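Local coordinates for protein ML032222a iGluR (Mnemiopsis leidyi, PDB 4YKI) that binds glycine in its ligand-binding domain and probably serves as a subunit of a glycine-activated ion channel of the glutamate receptor family, at residues K3-R8 with E47-T52; E29-W34 with Y53-P58; Q126-L131 with S159-E164; G112-V117 with G206-S211. One frame throughout, in Å; residues are numbered along the deposited sequence.

Contact 1: residues K3-R8 with E47-T52; sequences KNLIGR and EDLGFT
Gly7 and Gly50 meet through the backbone: Gly7 N donates to Gly50 O at 2.9 Å. Further along, Thr52 N donates to Arg8 O, also at 2.9 Å. Leu5 N and Leu49 O are too far apart to bond directly and are joined by a water, which accepts from the amide and donates to the carbonyl. A second water donates to Gly7 O and also hydrogen-bonds Thr52 OG1, whose protein partner is His9 ND1. Asn4 OD1 accepts from Ile6 N at 2.9 Å, an Asx turn leading into the type II beta turn from Leu5 to Arg8. Here the N-terminal segment, just before strand 9-13, is laced to the link between helix 37-49 and strand 52-56, beside an outer strand of the parallel sheet. Both glycines have positive phi, a conformation that residues with a side chain adopt less readily. On the apolar side, Leu5 CD1 lies 3.9 Å from Leu49 CD1 and 4.0 Å from Phe51 CD2. Phe51 CG sits between its backbone N and carbonyl carbon (chi1 61°), which lays the ring side by side with Leu5, and helix 225-238 packs against Leu49.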
loop_
_atom_site.group_PDB
_atom_site.type_symbol
_atom_site.label_atom_id
_atom_site.label_comp_id
_atom_site.label_asym_id
_atom_site.label_seq_id
_atom_site.Cartn_x
_atom_site.Cartn_y
_atom_site.Cartn_z
ATOM N N LYS B 3 -7.371 -26.048 4.258
ATOM C CA LYS B 3 -7.780 -25.841 2.865
ATOM C C LYS B 3 -6.711 -25.025 2.126
ATOM O O LYS B 3 -6.175 -24.042 2.662
ATOM C CB LYS B 3 -9.131 -25.107 2.776
ATOM C CG LYS B 3 -10.347 -25.868 3.309
ATOM C CD LYS B 3 -11.629 -25.076 3.048
ATOM C CE LYS B 3 -12.811 -25.622 3.855
ATOM N NZ LYS B 3 -13.195 -27.003 3.470
ATOM N N ASN B 4 -6.381 -25.448 0.908
ATOM C CA ASN B 4 -5.508 -24.665 0.037
ATOM C C ASN B 4 -6.143 -24.610 -1.340
ATOM O O ASN B 4 -7.287 -25.023 -1.510
ATOM C CB ASN B 4 -4.079 -25.237 -0.010
ATOM C CG ASN B 4 -4.023 -26.669 -0.511
ATOM O OD1 ASN B 4 -4.579 -27.008 -1.552
ATOM N ND2 ASN B 4 -3.324 -27.518 0.237
ATOM N N LEU B 5 -5.401 -24.105 -2.317
ATOM C CA LEU B 5 -5.938 -23.866 -3.651
ATOM C C LEU B 5 -5.626 -24.969 -4.660
ATOM O O LEU B 5 -6.074 -24.903 -5.814
ATOM C CB LEU B 5 -5.419 -22.523 -4.160
ATOM C CG LEU B 5 -6.195 -21.310 -3.648
ATOM C CD1 LEU B 5 -5.420 -20.030 -3.821
ATOM C CD2 LEU B 5 -7.538 -21.190 -4.347
ATOM N N ILE B 6 -4.884 -25.989 -4.261
ATOM C CA ILE B 6 -4.494 -27.014 -5.226
ATOM C C ILE B 6 -5.716 -27.779 -5.746
ATOM O O ILE B 6 -6.493 -28.362 -4.977
ATOM C CB ILE B 6 -3.463 -27.982 -4.623
ATOM C CG1 ILE B 6 -2.215 -27.215 -4.164
ATOM C CG2 ILE B 6 -3.066 -29.018 -5.662
ATOM C CD1 ILE B 6 -1.240 -28.046 -3.351
ATOM N N GLY B 7 -5.896 -27.761 -7.061
ATOM C CA GLY B 7 -7.022 -28.433 -7.695
ATOM C C GLY B 7 -8.332 -27.632 -7.706
ATOM O O GLY B 7 -9.284 -28.038 -8.353
ATOM N N ARG B 8 -8.394 -26.504 -7.011
ATOM C CA ARG B 8 -9.592 -25.675 -7.020
ATOM C C ARG B 8 -9.780 -25.021 -8.376
ATOM O O ARG B 8 -8.823 -24.828 -9.116
ATOM C CB ARG B 8 -9.504 -24.602 -5.928
ATOM C CG ARG B 8 -9.361 -25.155 -4.508
ATOM C CD ARG B 8 -10.618 -25.789 -3.955
ATOM N NE ARG B 8 -10.342 -26.319 -2.621
ATOM C CZ ARG B 8 -11.257 -26.715 -1.755
ATOM N NH1 ARG B 8 -12.542 -26.637 -2.041
ATOM N NH2 ARG B 8 -10.874 -27.177 -0.581
ATOM N N GLU B 47 -0.155 -20.845 -11.503
ATOM C CA GLU B 47 0.953 -21.781 -11.644
ATOM C C GLU B 47 1.562 -22.142 -10.303
ATOM O O GLU B 47 1.900 -23.299 -10.068
ATOM C CB GLU B 47 2.007 -21.183 -12.553
ATOM C CG GLU B 47 1.526 -21.141 -13.965
ATOM C CD GLU B 47 2.441 -20.390 -14.885
ATOM O OE1 GLU B 47 3.432 -19.786 -14.406
ATOM O OE2 GLU B 47 2.147 -20.400 -16.098
ATOM N N ASP B 48 1.675 -21.162 -9.414
ATOM C CA ASP B 48 2.323 -21.377 -8.139
ATOM C C ASP B 48 1.394 -22.034 -7.112
ATOM O O ASP B 48 1.858 -22.774 -6.249
ATOM C CB ASP B 48 2.870 -20.048 -7.608
ATOM C CG ASP B 48 4.020 -19.492 -8.461
ATOM O OD1 ASP B 48 4.567 -20.217 -9.324
ATOM O OD2 ASP B 48 4.383 -18.314 -8.272
ATOM N N LEU B 49 0.089 -21.767 -7.191
ATOM C CA LEU B 49 -0.856 -22.249 -6.178
ATOM C C LEU B 49 -1.701 -23.436 -6.631
ATOM O O LEU B 49 -2.386 -24.057 -5.818
ATOM C CB LEU B 49 -1.760 -21.109 -5.723
ATOM C CG LEU B 49 -1.039 -20.038 -4.901
ATOM C CD1 LEU B 49 -1.858 -18.778 -4.728
ATOM C CD2 LEU B 49 -0.675 -20.592 -3.514
ATOM N N GLY B 50 -1.663 -23.742 -7.925
ATOM C CA GLY B 50 -2.234 -24.974 -8.438
ATOM C C GLY B 50 -3.717 -24.959 -8.727
ATOM O O GLY B 50 -4.328 -26.028 -8.769
ATOM N N PHE B 51 -4.303 -23.784 -8.942
ATOM C CA PHE B 51 -5.718 -23.699 -9.293
ATOM C C PHE B 51 -5.908 -23.470 -10.782
ATOM O O PHE B 51 -5.007 -22.990 -11.456
ATOM C CB PHE B 51 -6.457 -22.605 -8.485
ATOM C CG PHE B 51 -5.933 -21.182 -8.681
ATOM C CD1 PHE B 51 -6.386 -20.384 -9.734
ATOM C CD2 PHE B 51 -5.020 -20.619 -7.791
ATOM C CE1 PHE B 51 -5.931 -19.092 -9.886
ATOM C CE2 PHE B 51 -4.563 -19.310 -7.959
ATOM C CZ PHE B 51 -5.021 -18.555 -8.997
ATOM N N THR B 52 -7.081 -23.843 -11.281
ATOM C CA THR B 52 -7.540 -23.388 -12.588
ATOM C C THR B 52 -8.508 -22.235 -12.368
ATOM O O THR B 52 -8.942 -21.987 -11.249
ATOM C CB THR B 52 -8.226 -24.503 -13.380
ATOM O OG1 THR B 52 -9.360 -24.977 -12.650
ATOM C CG2 THR B 52 -7.284 -25.651 -13.630
HETATM O O HOH W 1 -2.488 -23.693 -2.950
HETATM O O HOH W 2 -9.281 -27.296 -11.162
#

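Contact 2: residues E29-W34 with Y53-P58; sequences EGNDCW and YEYIQP
Asn31 ND2 donates to Tyr53 O at 3.0 Å, the acceptor lying in the plane of the amide while the donor stands above the carbonyl plane. Through this bond the 3-10 turn 31-33, in the loop closed by the Cys28-Cys33 disulfide, is fastened to strand 52-56, an outer strand of the three-stranded parallel sheet. The amide also lies almost flat over the Tyr53 ring, their planes 8° apart, with ND2 3.4 Å from Tyr53 CE2. Asparagine suits the place because its other end is used as well: Asn31 OD1 accepts from a water at 2.7 Å, and that water accepts from Tyr55 N.

Trp34 carries the apolar half. Tyr55 CB makes a CH-pi contact over the face of its five-membered ring, while Tyr55 CD2 comes within 3.3 Å of Trp34 CD1; the two aromatic planes are inclined at 39°. Tyr55 OH is held by Asn39 OD1. With an alanine here instead of Trp34, a gap would probably open over Tyr55 and beside Gln57, and the water between the indole and Tyr55 O would lose its donor. Phe23 also meets the indole. Gln57, extended beyond CG (chi2 -166°), reaches the far edge of the indole, where Gln57 CG lies 3.7 Å from Trp34 CZ2. At the pyrrole edge, Trp34 NE1 donates to a water at 2.9 Å, and this water donates in turn to Tyr55 O.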
loop_
_atom_site.group_PDB
_atom_site.type_symbol
_atom_site.label_atom_id
_atom_site.label_comp_id
_atom_site.label_asym_id
_atom_site.label_seq_id
_atom_site.Cartn_x
_atom_site.Cartn_y
_atom_site.Cartn_z
ATOM N N GLU B 29 -11.297 -17.597 -27.110
ATOM C CA GLU B 29 -12.236 -18.280 -26.233
ATOM C C GLU B 29 -11.652 -18.316 -24.827
ATOM O O GLU B 29 -10.445 -18.446 -24.644
ATOM C CB GLU B 29 -12.490 -19.697 -26.754
ATOM C CG GLU B 29 -13.561 -20.441 -25.998
ATOM C CD GLU B 29 -13.083 -21.043 -24.696
ATOM O OE1 GLU B 29 -11.890 -21.405 -24.600
ATOM O OE2 GLU B 29 -13.914 -21.147 -23.772
ATOM N N GLY B 30 -12.523 -18.202 -23.836
ATOM C CA GLY B 30 -12.132 -18.407 -22.453
ATOM C C GLY B 30 -11.051 -17.456 -21.970
ATOM O O GLY B 30 -11.058 -16.254 -22.266
ATOM N N ASN B 31 -10.109 -17.998 -21.214
ATOM C CA ASN B 31 -9.070 -17.179 -20.588
ATOM C C ASN B 31 -8.197 -16.459 -21.615
ATOM O O ASN B 31 -7.631 -15.409 -21.321
ATOM C CB ASN B 31 -8.194 -18.033 -19.674
ATOM C CG ASN B 31 -8.944 -18.590 -18.476
ATOM O OD1 ASN B 31 -10.012 -18.123 -18.115
ATOM N ND2 ASN B 31 -8.364 -19.594 -17.851
ATOM N N ASP B 32 -8.112 -17.021 -22.822
ATOM C CA ASP B 32 -7.299 -16.448 -23.898
ATOM C C ASP B 32 -7.763 -15.085 -24.342
ATOM O O ASP B 32 -7.009 -14.379 -24.988
ATOM C CB ASP B 32 -7.363 -17.309 -25.165
ATOM C CG ASP B 32 -6.679 -18.620 -25.035
ATOM O OD1 ASP B 32 -5.814 -18.770 -24.153
ATOM O OD2 ASP B 32 -6.989 -19.493 -25.877
ATOM N N CYS B 33 -9.001 -14.740 -24.023
ATOM C CA CYS B 33 -9.532 -13.424 -24.355
ATOM C C CYS B 33 -8.955 -12.306 -23.500
ATOM O O CYS B 33 -9.116 -11.132 -23.822
ATOM C CB CYS B 33 -11.048 -13.404 -24.241
ATOM S SG CYS B 33 -11.903 -14.495 -25.389
ATOM N N TRP B 34 -8.277 -12.672 -22.416
ATOM C CA TRP B 34 -7.817 -11.724 -21.409
ATOM C C TRP B 34 -6.302 -11.562 -21.460
ATOM O O TRP B 34 -5.580 -12.531 -21.675
ATOM C CB TRP B 34 -8.237 -12.190 -20.020
ATOM C CG TRP B 34 -9.721 -12.196 -19.811
ATOM C CD1 TRP B 34 -10.598 -13.202 -20.129
ATOM C CD2 TRP B 34 -10.512 -11.150 -19.242
ATOM N NE1 TRP B 34 -11.871 -12.843 -19.795
ATOM C CE2 TRP B 34 -11.849 -11.593 -19.237
ATOM C CE3 TRP B 34 -10.218 -9.888 -18.719
ATOM C CZ2 TRP B 34 -12.890 -10.821 -18.720
ATOM C CZ3 TRP B 34 -11.258 -9.118 -18.212
ATOM C CH2 TRP B 34 -12.579 -9.586 -18.226
ATOM N N TYR B 53 -8.842 -21.496 -13.410
ATOM C CA TYR B 53 -9.686 -20.331 -13.231
ATOM C C TYR B 53 -10.427 -19.984 -14.506
ATOM O O TYR B 53 -10.121 -20.480 -15.600
ATOM C CB TYR B 53 -8.851 -19.114 -12.759
ATOM C CG TYR B 53 -7.782 -18.706 -13.739
ATOM C CD1 TYR B 53 -6.551 -19.337 -13.739
ATOM C CD2 TYR B 53 -8.025 -17.740 -14.703
ATOM C CE1 TYR B 53 -5.585 -19.018 -14.649
ATOM C CE2 TYR B 53 -7.050 -17.409 -15.634
ATOM C CZ TYR B 53 -5.828 -18.061 -15.601
ATOM O OH TYR B 53 -4.836 -17.779 -16.497
ATOM N N GLU B 54 -11.419 -19.124 -14.341
ATOM C CA GLU B 54 -12.092 -18.453 -15.439
ATOM C C GLU B 54 -12.439 -17.062 -14.967
ATOM O O GLU B 54 -12.511 -16.815 -13.768
ATOM C CB GLU B 54 -13.361 -19.202 -15.852
ATOM C CG GLU B 54 -14.455 -19.188 -14.778
ATOM C CD GLU B 54 -15.635 -20.043 -15.149
ATOM O OE1 GLU B 54 -15.645 -21.219 -14.728
ATOM O OE2 GLU B 54 -16.539 -19.541 -15.856
ATOM N N TYR B 55 -12.694 -16.162 -15.907
ATOM C CA TYR B 55 -13.109 -14.811 -15.590
ATOM C C TYR B 55 -14.596 -14.632 -15.854
ATOM O O TYR B 55 -15.108 -15.102 -16.877
ATOM C CB TYR B 55 -12.307 -13.816 -16.421
ATOM C CG TYR B 55 -10.817 -13.753 -16.145
ATOM C CD1 TYR B 55 -10.329 -13.153 -14.992
ATOM C CD2 TYR B 55 -9.901 -14.261 -17.047
ATOM C CE1 TYR B 55 -8.979 -13.072 -14.753
ATOM C CE2 TYR B 55 -8.542 -14.189 -16.816
ATOM C CZ TYR B 55 -8.086 -13.576 -15.674
ATOM O OH TYR B 55 -6.732 -13.447 -15.441
ATOM N N ILE B 56 -15.271 -13.944 -14.952
ATOM C CA ILE B 56 -16.709 -13.675 -15.048
ATOM C C ILE B 56 -16.920 -12.172 -14.888
ATOM O O ILE B 56 -16.541 -11.567 -13.875
ATOM C CB ILE B 56 -17.513 -14.428 -13.966
ATOM C CG1 ILE B 56 -17.297 -15.943 -14.143
ATOM C CG2 ILE B 56 -19.025 -14.035 -13.991
ATOM C CD1 ILE B 56 -18.127 -16.838 -13.264
ATOM N N GLN B 57 -17.513 -11.570 -15.914
ATOM C CA GLN B 57 -17.835 -10.156 -15.872
ATOM C C GLN B 57 -19.249 -9.934 -15.377
ATOM O O GLN B 57 -20.146 -10.680 -15.712
ATOM C CB GLN B 57 -17.700 -9.552 -17.263
ATOM C CG GLN B 57 -16.375 -9.793 -17.923
ATOM C CD GLN B 57 -16.194 -8.910 -19.123
ATOM O OE1 GLN B 57 -16.174 -7.681 -19.010
ATOM N NE2 GLN B 57 -16.069 -9.525 -20.298
ATOM N N PRO B 58 -19.479 -8.873 -14.600
ATOM C CA PRO B 58 -20.856 -8.571 -14.206
ATOM C C PRO B 58 -21.654 -8.086 -15.403
ATOM O O PRO B 58 -21.134 -7.331 -16.224
ATOM C CB PRO B 58 -20.698 -7.450 -13.182
ATOM C CG PRO B 58 -19.462 -6.753 -13.619
ATOM C CD PRO B 58 -18.539 -7.846 -14.130
HETATM O O HOH W 3 -12.299 -16.757 -18.708
HETATM O O HOH W 4 -14.422 -14.294 -19.627
#

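Contact 3: residues Q126-L131 with S159-E164; sequences QVLELL and SRLVDE
With CG anti to its carbonyl carbon (chi1 -79°) and an extended chi2 of 179°, Leu161 reaches from its helix to pack among Val127, Leu128, Leu130 and Leu131. Its two methyls divide the work: Leu161 CD1 lies 3.8 Å from both Val127 CG2 and Leu128 CD2, whereas Leu161 CD2 meets Leu131 CD2 at 3.7 Å and also touches Leu130 CB. The four side chains cross Leu161 at about right angles, and a leucine suits the place because its two branches reach different partners. This is plain apolar packing of the 3-10 segment that follows strand 109-118 against helix 157-164, with Trp138 of strand 137-141 close to both.

At the solvent-exposed margin, Leu131 lays its methyls over one face of the Arg160 guanidinium. The rotation of that group is fixed by Glu164, one helical turn on: Arg160 NE binds Glu164 OE2 at 2.8 Å and Arg160 NH2 binds Glu164 OE1 at 2.9 Å, a side-on, two-pronged salt bridge. Bending at chi3 (58°) turns the arginine back toward its own helix, leaving its face for the leucine.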
loop_
_atom_site.group_PDB
_atom_site.type_symbol
_atom_site.label_atom_id
_atom_site.label_comp_id
_atom_site.label_asym_id
_atom_site.label_seq_id
_atom_site.Cartn_x
_atom_site.Cartn_y
_atom_site.Cartn_z
ATOM N N GLN B 126 -8.728 23.567 -8.786
ATOM C CA GLN B 126 -9.168 22.580 -7.802
ATOM C C GLN B 126 -10.618 22.249 -8.108
ATOM O O GLN B 126 -11.383 23.132 -8.486
ATOM C CB GLN B 126 -9.007 23.129 -6.377
ATOM C CG GLN B 126 -8.878 22.057 -5.263
ATOM C CD GLN B 126 -10.206 21.484 -4.804
ATOM O OE1 GLN B 126 -11.249 22.131 -4.900
ATOM N NE2 GLN B 126 -10.170 20.256 -4.296
ATOM N N VAL B 127 -10.998 20.980 -7.966
ATOM C CA VAL B 127 -12.285 20.530 -8.497
ATOM C C VAL B 127 -13.503 21.244 -7.914
ATOM O O VAL B 127 -14.512 21.376 -8.602
ATOM C CB VAL B 127 -12.499 19.002 -8.378
ATOM C CG1 VAL B 127 -11.567 18.243 -9.335
ATOM C CG2 VAL B 127 -12.340 18.513 -6.941
ATOM N N LEU B 128 -13.451 21.709 -6.668
ATOM C CA LEU B 128 -14.631 22.333 -6.080
ATOM C C LEU B 128 -14.970 23.642 -6.782
ATOM O O LEU B 128 -16.109 24.112 -6.684
ATOM C CB LEU B 128 -14.482 22.539 -4.571
ATOM C CG LEU B 128 -14.468 21.249 -3.727
ATOM C CD1 LEU B 128 -14.346 21.587 -2.241
ATOM C CD2 LEU B 128 -15.684 20.353 -3.959
ATOM N N GLU B 129 -14.009 24.210 -7.510
ATOM C CA GLU B 129 -14.282 25.394 -8.323
ATOM C C GLU B 129 -15.368 25.168 -9.373
ATOM O O GLU B 129 -16.004 26.120 -9.834
ATOM C CB GLU B 129 -13.005 25.858 -9.019
ATOM C CG GLU B 129 -11.976 26.365 -8.028
ATOM C CD GLU B 129 -10.623 26.684 -8.638
ATOM O OE1 GLU B 129 -10.471 26.608 -9.874
ATOM O OE2 GLU B 129 -9.705 27.011 -7.849
ATOM N N LEU B 130 -15.582 23.918 -9.763
ATOM C CA LEU B 130 -16.608 23.594 -10.736
ATOM C C LEU B 130 -18.008 24.042 -10.303
ATOM O O LEU B 130 -18.857 24.331 -11.150
ATOM C CB LEU B 130 -16.604 22.086 -10.999
ATOM C CG LEU B 130 -15.423 21.588 -11.829
ATOM C CD1 LEU B 130 -15.255 20.098 -11.654
ATOM C CD2 LEU B 130 -15.573 21.942 -13.296
ATOM N N LEU B 131 -18.245 24.083 -8.994
ATOM C CA LEU B 131 -19.581 24.372 -8.458
ATOM C C LEU B 131 -19.996 25.832 -8.642
ATOM O O LEU B 131 -21.186 26.155 -8.531
ATOM C CB LEU B 131 -19.659 23.998 -6.975
ATOM C CG LEU B 131 -19.440 22.515 -6.658
ATOM C CD1 LEU B 131 -19.410 22.274 -5.147
ATOM C CD2 LEU B 131 -20.499 21.639 -7.326
ATOM N N SER B 159 -20.015 15.653 -2.511
ATOM C CA SER B 159 -21.279 15.055 -2.922
ATOM C C SER B 159 -21.995 15.919 -3.964
ATOM O O SER B 159 -22.611 15.389 -4.886
ATOM C CB SER B 159 -22.203 14.829 -1.717
ATOM O OG SER B 159 -21.846 13.684 -0.982
ATOM N N ARG B 160 -21.945 17.237 -3.797
ATOM C CA ARG B 160 -22.514 18.131 -4.803
ATOM C C ARG B 160 -21.889 17.887 -6.163
ATOM O O ARG B 160 -22.586 17.887 -7.179
ATOM C CB ARG B 160 -22.319 19.599 -4.450
ATOM C CG ARG B 160 -23.188 20.124 -3.355
ATOM C CD ARG B 160 -23.121 21.647 -3.276
ATOM N NE ARG B 160 -23.535 22.219 -4.547
ATOM C CZ ARG B 160 -23.359 23.475 -4.941
ATOM N NH1 ARG B 160 -22.792 24.377 -4.142
ATOM N NH2 ARG B 160 -23.754 23.819 -6.154
ATOM N N LEU B 161 -20.569 17.708 -6.206
ATOM C CA LEU B 161 -19.910 17.443 -7.486
ATOM C C LEU B 161 -20.503 16.223 -8.159
ATOM O O LEU B 161 -20.724 16.217 -9.365
ATOM C CB LEU B 161 -18.407 17.205 -7.320
ATOM C CG LEU B 161 -17.538 18.437 -7.143
ATOM C CD1 LEU B 161 -16.101 18.001 -6.975
ATOM C CD2 LEU B 161 -17.646 19.422 -8.313
ATOM N N VAL B 162 -20.711 15.162 -7.399
ATOM C CA VAL B 162 -21.276 13.964 -7.987
ATOM C C VAL B 162 -22.710 14.211 -8.435
ATOM O O VAL B 162 -23.070 13.911 -9.578
ATOM C CB VAL B 162 -21.195 12.804 -6.997
ATOM C CG1 VAL B 162 -21.963 11.587 -7.521
ATOM C CG2 VAL B 162 -19.734 12.458 -6.741
ATOM N N ASP B 163 -23.522 14.781 -7.555
ATOM C CA ASP B 163 -24.958 14.935 -7.797
ATOM C C ASP B 163 -25.265 15.882 -8.946
ATOM O O ASP B 163 -26.245 15.694 -9.664
ATOM C CB ASP B 163 -25.660 15.435 -6.527
ATOM C CG ASP B 163 -25.640 14.408 -5.384
ATOM O OD1 ASP B 163 -25.376 13.211 -5.634
ATOM O OD2 ASP B 163 -25.898 14.807 -4.227
ATOM N N GLU B 164 -24.394 16.866 -9.151
ATOM C CA GLU B 164 -24.621 17.916 -10.136
ATOM C C GLU B 164 -23.810 17.712 -11.406
ATOM O O GLU B 164 -23.961 18.474 -12.363
ATOM C CB GLU B 164 -24.340 19.275 -9.496
ATOM C CG GLU B 164 -25.333 19.591 -8.372
ATOM C CD GLU B 164 -24.914 20.731 -7.491
ATOM O OE1 GLU B 164 -24.515 21.781 -8.028
ATOM O OE2 GLU B 164 -24.979 20.578 -6.250
#

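Contact 4: residues G112-V117 with G206-S211; sequences GIKAVV and GEEFQS
Strands 109-118 and 202-218 run antiparallel in the mixed sheet, and Ile113 with Phe209 forms a hydrogen-bonded pair between them. Ile113 N donates to Phe209 O at 2.8 Å, and Phe209 N returns a bond to Ile113 O at 2.9 Å. Phe209 CG lies between its backbone N and carbonyl carbon (chi1 58°), which turns a ring face to Ile113: Ile113 CG2 makes a CH-pi contact over it, 3.6 Å from Phe209 CZ. With a serine in place of Phe209, the CG2 methyl of Ile113 would probably lose its aromatic cover.

Waters bridge the two segments beside this pair. One accepts from Gly112 N and donates to Glu208 OE1; another joins Lys114 NZ to Glu208 OE2, which are 4.5 Å apart and form no direct salt bridge. Lysine suits this edge, since its long chain lets NZ reach that water and also bond Ser204 OG. Gly112 allows Gln210 O to approach closely. Strand 183-188 flanks strand 109-118, and helix 145-152 covers Ile113 and Gln210.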
loop_
_atom_site.group_PDB
_atom_site.type_symbol
_atom_site.label_atom_id
_atom_site.label_comp_id
_atom_site.label_asym_id
_atom_site.label_seq_id
_atom_site.Cartn_x
_atom_site.Cartn_y
_atom_site.Cartn_z
ATOM N N GLY B 112 -4.291 7.586 -6.147
ATOM C CA GLY B 112 -5.039 8.731 -5.692
ATOM C C GLY B 112 -6.108 9.087 -6.699
ATOM O O GLY B 112 -6.127 8.580 -7.824
ATOM N N ILE B 113 -7.023 9.953 -6.270
ATOM C CA ILE B 113 -7.985 10.567 -7.175
ATOM C C ILE B 113 -7.306 11.685 -7.948
ATOM O O ILE B 113 -6.553 12.485 -7.378
ATOM C CB ILE B 113 -9.225 11.092 -6.408
ATOM C CG1 ILE B 113 -9.928 9.958 -5.647
ATOM C CG2 ILE B 113 -10.200 11.782 -7.350
ATOM C CD1 ILE B 113 -10.381 8.805 -6.534
ATOM N N LYS B 114 -7.540 11.695 -9.260
ATOM C CA LYS B 114 -6.970 12.686 -10.157
ATOM C C LYS B 114 -8.066 13.267 -11.052
ATOM O O LYS B 114 -8.870 12.533 -11.620
ATOM C CB LYS B 114 -5.877 12.058 -11.026
ATOM C CG LYS B 114 -5.213 13.081 -11.928
ATOM C CD LYS B 114 -4.097 12.514 -12.741
ATOM C CE LYS B 114 -3.380 13.597 -13.540
ATOM N NZ LYS B 114 -2.779 14.670 -12.686
ATOM N N ALA B 115 -8.073 14.587 -11.182
ATOM C CA ALA B 115 -8.972 15.280 -12.090
ATOM C C ALA B 115 -8.194 15.828 -13.261
ATOM O O ALA B 115 -7.113 16.389 -13.099
ATOM C CB ALA B 115 -9.708 16.408 -11.385
ATOM N N VAL B 116 -8.765 15.659 -14.442
ATOM C CA VAL B 116 -8.168 16.155 -15.676
ATOM C C VAL B 116 -9.206 16.934 -16.467
ATOM O O VAL B 116 -10.396 16.744 -16.295
ATOM C CB VAL B 116 -7.566 15.014 -16.551
ATOM C CG1 VAL B 116 -6.438 14.314 -15.811
ATOM C CG2 VAL B 116 -8.633 14.025 -16.979
ATOM N N VAL B 117 -8.715 17.793 -17.343
ATOM C CA VAL B 117 -9.538 18.765 -18.044
ATOM C C VAL B 117 -9.076 18.931 -19.494
ATOM O O VAL B 117 -7.875 18.941 -19.789
ATOM C CB VAL B 117 -9.534 20.148 -17.304
ATOM C CG1 VAL B 117 -8.154 20.759 -17.247
ATOM C CG2 VAL B 117 -10.542 21.113 -17.924
ATOM N N GLY B 206 -5.289 20.611 -10.591
ATOM C CA GLY B 206 -4.691 20.487 -9.273
ATOM C C GLY B 206 -3.926 19.186 -9.125
ATOM O O GLY B 206 -3.682 18.446 -10.077
ATOM N N GLU B 207 -3.567 18.907 -7.882
ATOM C CA GLU B 207 -2.819 17.719 -7.538
ATOM C C GLU B 207 -3.775 16.574 -7.249
ATOM O O GLU B 207 -4.956 16.773 -7.029
ATOM C CB GLU B 207 -1.957 17.979 -6.299
ATOM C CG GLU B 207 -0.948 19.125 -6.435
ATOM C CD GLU B 207 0.119 18.831 -7.460
ATOM O OE1 GLU B 207 0.672 17.712 -7.434
ATOM O OE2 GLU B 207 0.400 19.713 -8.301
ATOM N N GLU B 208 -3.229 15.379 -7.191
ATOM C CA GLU B 208 -4.020 14.231 -6.769
ATOM C C GLU B 208 -4.435 14.410 -5.319
ATOM O O GLU B 208 -3.747 15.112 -4.554
ATOM C CB GLU B 208 -3.230 12.951 -6.977
ATOM C CG GLU B 208 -2.958 12.714 -8.435
ATOM C CD GLU B 208 -2.387 11.361 -8.753
ATOM O OE1 GLU B 208 -2.334 10.494 -7.850
ATOM O OE2 GLU B 208 -1.998 11.161 -9.929
ATOM N N PHE B 209 -5.568 13.830 -4.946
ATOM C CA PHE B 209 -6.069 13.856 -3.580
ATOM C C PHE B 209 -6.697 12.517 -3.227
ATOM O O PHE B 209 -7.073 11.769 -4.122
ATOM C CB PHE B 209 -7.051 15.015 -3.357
ATOM C CG PHE B 209 -8.251 15.014 -4.277
ATOM C CD1 PHE B 209 -8.144 15.441 -5.592
ATOM C CD2 PHE B 209 -9.496 14.637 -3.800
ATOM C CE1 PHE B 209 -9.244 15.451 -6.419
ATOM C CE2 PHE B 209 -10.605 14.657 -4.639
ATOM C CZ PHE B 209 -10.470 15.073 -5.930
ATOM N N GLN B 210 -6.796 12.244 -1.930
ATOM C CA GLN B 210 -7.182 10.943 -1.384
ATOM C C GLN B 210 -6.050 9.929 -1.583
ATOM O O GLN B 210 -5.301 9.973 -2.565
ATOM C CB GLN B 210 -8.479 10.364 -1.981
ATOM C CG GLN B 210 -9.755 11.127 -1.708
ATOM C CD GLN B 210 -10.246 11.002 -0.267
ATOM O OE1 GLN B 210 -10.040 9.987 0.427
ATOM N NE2 GLN B 210 -10.888 12.052 0.198
ATOM N N SER B 211 -5.932 9.034 -0.625
ATOM C CA SER B 211 -4.943 7.980 -0.644
ATOM C C SER B 211 -5.624 6.651 -0.509
ATOM O O SER B 211 -6.345 6.433 0.465
ATOM C CB SER B 211 -4.020 8.189 0.546
ATOM O OG SER B 211 -3.129 7.116 0.712
HETATM O O HOH W 5 -2.395 7.895 -8.450
HETATM O O HOH W 6 -3.469 16.060 -10.613
HETATM O O HOH W 7 -0.666 13.528 -10.982
HETATM O O HOH W 8 -6.446 16.302 -9.508
#

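How the contacts relate
The four contacts fall into two groups on opposite sides of the chain's centre, up to 46 Å apart between centres, as expected for the two-lobed ligand-binding domain of ionotropic glutamate receptors. Contacts 1 and 2, with centres 18 Å apart, alternate along the chain: helix 37-49 ends in contact 1, and strand 52-56 begins there and runs on through contact 2. Contacts 3 and 4 are closer, 13 Å between centres, and touch where Val127 packs on Ala115 and Phe209; both segments of contact 3 come between those of contact 4. Bound glycine lies about 8 Å from the Ile113 side chain and 13 Å from that of Trp34, consistent with binding in the cleft between the lobes.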